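Local structure of putative NTP pyrophosphohydrolase (Exiguobacterium sibiricum 255-15, 3NL9) at residues V11-Q16 / A126-L131. The protein probably hydrolyses nucleoside triphosphates to monophosphates and pyrophosphate, as an all-helical member of the MazG clan. Numbering follows the deposited sequence.
Sequences VKQFHQ and ANMAKL. With EDO (1,2-ethanediol), chain B.
Asn-127 lays its amide over one face of the Phe-14 ring, with ND2 4.0 Å above the ring plane and over its centre, a compact example of how an amide on a face and a selenium at an edge can pack one aromatic ring between helices distant in sequence. The ring and amide planes lie 28° apart, while CB of Asn-127 sits 3.5 Å from CE1 of Phe-14. With CG anti to the backbone N (chi1 179°), the ring extends from helix 7-17 to make this contact. Met-128, present as selenomethionine, bends at chi2 and chi3 and brings SE to the ring edge, 4.3 Å from CD1 of Phe-14. The same SE lies 4.0 Å from CG of Gln-13. Cutting Phe-14 back to an alanine is likely to leave the Asn-127 amide without the ring face beneath it and open a gap between the two helices. Nearby, NE2 of His-15 is hydrogen-bonded, in the ring plane, to O2 of an ethanediol (2.8 Å), probably from the crystallisation liquor; Arg-37 binds the same molecule. This surface contact joins helix 7-17 to the C-terminal turn of helix 117-128, with Phe-18 stacked on Phe-14 and helix 87-112 of the second subunit packing its Tyr-103 against Asn-127.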
# COMPACT_ATOMS: atom_id res chain seq x y z
N VAL A 11 -4.94 -12.39 4.40
CA VAL A 11 -4.68 -11.52 5.55
C VAL A 11 -5.75 -11.63 6.61
O VAL A 11 -5.45 -11.57 7.78
CB VAL A 11 -4.49 -10.05 5.18
CG1 VAL A 11 -4.19 -9.20 6.47
CG2 VAL A 11 -3.39 -9.93 4.21
N LYS A 12 -7.01 -11.77 6.19
CA LYS A 12 -8.08 -11.96 7.15
C LYS A 12 -7.80 -13.20 8.00
O LYS A 12 -7.95 -13.21 9.24
CB LYS A 12 -9.41 -12.08 6.41
CG LYS A 12 -10.61 -12.18 7.33
CD LYS A 12 -11.90 -12.05 6.55
CE LYS A 12 -13.07 -12.41 7.46
NZ LYS A 12 -14.36 -12.02 6.85
N GLN A 13 -7.39 -14.26 7.33
CA GLN A 13 -6.97 -15.49 7.99
C GLN A 13 -5.80 -15.27 9.00
O GLN A 13 -5.83 -15.74 10.13
CB GLN A 13 -6.49 -16.44 6.90
CG GLN A 13 -5.80 -17.66 7.42
CD GLN A 13 -6.78 -18.65 7.83
OE1 GLN A 13 -7.35 -19.33 6.96
NE2 GLN A 13 -7.06 -18.72 9.15
N PHE A 14 -4.76 -14.57 8.55
CA PHE A 14 -3.62 -14.23 9.42
C PHE A 14 -4.14 -13.48 10.67
O PHE A 14 -3.80 -13.84 11.80
CB PHE A 14 -2.58 -13.40 8.66
CG PHE A 14 -1.37 -12.98 9.51
CD1 PHE A 14 -0.46 -13.92 9.95
CD2 PHE A 14 -1.23 -11.67 9.93
CE1 PHE A 14 0.63 -13.54 10.75
CE2 PHE A 14 -0.17 -11.30 10.74
CZ PHE A 14 0.76 -12.23 11.14
N HIS A 15 -5.01 -12.49 10.46
CA HIS A 15 -5.58 -11.76 11.60
C HIS A 15 -6.32 -12.61 12.63
O HIS A 15 -6.08 -12.44 13.84
CB HIS A 15 -6.47 -10.57 11.15
CG HIS A 15 -5.69 -9.35 10.73
ND1 HIS A 15 -6.03 -8.08 11.16
CD2 HIS A 15 -4.63 -9.20 9.90
CE1 HIS A 15 -5.20 -7.21 10.62
NE2 HIS A 15 -4.34 -7.86 9.86
N GLN A 16 -7.17 -13.53 12.16
CA GLN A 16 -7.91 -14.44 13.07
C GLN A 16 -6.89 -15.32 13.78
O GLN A 16 -6.89 -15.39 14.99
CB GLN A 16 -8.92 -15.35 12.33
CG GLN A 16 -10.14 -14.61 11.69
CD GLN A 16 -11.12 -15.54 10.93
OE1 GLN A 16 -11.80 -16.38 11.53
NE2 GLN A 16 -11.20 -15.37 9.61
N ALA A 126 4.92 -18.00 5.29
CA ALA A 126 5.87 -17.78 6.39
C ALA A 126 5.18 -17.19 7.63
O ALA A 126 5.45 -17.58 8.78
CB ALA A 126 7.02 -16.85 5.89
N ASN A 127 4.27 -16.25 7.40
CA ASN A 127 3.51 -15.68 8.48
C ASN A 127 2.72 -16.79 9.17
O ASN A 127 2.75 -16.90 10.40
CB ASN A 127 2.55 -14.59 7.96
CG ASN A 127 3.22 -13.22 7.84
OD1 ASN A 127 4.39 -13.05 8.19
ND2 ASN A 127 2.44 -12.21 7.39
N MSE A 128 2.05 -17.62 8.37
CA MSE A 128 1.19 -18.70 8.93
C MSE A 128 2.02 -19.76 9.63
O MSE A 128 1.55 -20.42 10.56
CB MSE A 128 0.29 -19.32 7.84
CG MSE A 128 -0.81 -18.39 7.26
SE MSE A 128 -2.02 -17.66 8.62
CE MSE A 128 -2.79 -19.21 9.51
N ALA A 129 3.27 -19.92 9.22
CA ALA A 129 4.17 -20.92 9.80
C ALA A 129 4.74 -20.45 11.16
O ALA A 129 5.57 -21.13 11.77
CB ALA A 129 5.30 -21.25 8.82
N LYS A 130 4.30 -19.29 11.67
CA LYS A 130 4.77 -18.82 12.97
C LYS A 130 4.09 -19.51 14.12
O LYS A 130 4.39 -19.25 15.27
CB LYS A 130 4.59 -17.31 13.10
CG LYS A 130 5.51 -16.50 12.22
CD LYS A 130 5.53 -15.06 12.69
CE LYS A 130 6.37 -14.19 11.79
NZ LYS A 130 6.47 -12.80 12.32
N LEU A 131 3.17 -20.42 13.83
CA LEU A 131 2.58 -21.18 14.93
C LEU A 131 3.64 -22.07 15.51
O LEU A 131 4.48 -22.62 14.80
CB LEU A 131 1.37 -21.98 14.45
CG LEU A 131 0.19 -21.16 13.97
CD1 LEU A 131 -0.87 -22.07 13.28
CD2 LEU A 131 -0.38 -20.37 15.15
C1 EDO B . -0.84 -7.21 10.95
O1 EDO B . -1.00 -5.85 11.41
C2 EDO B . -0.87 -7.24 9.41
O2 EDO B . -2.06 -6.61 8.88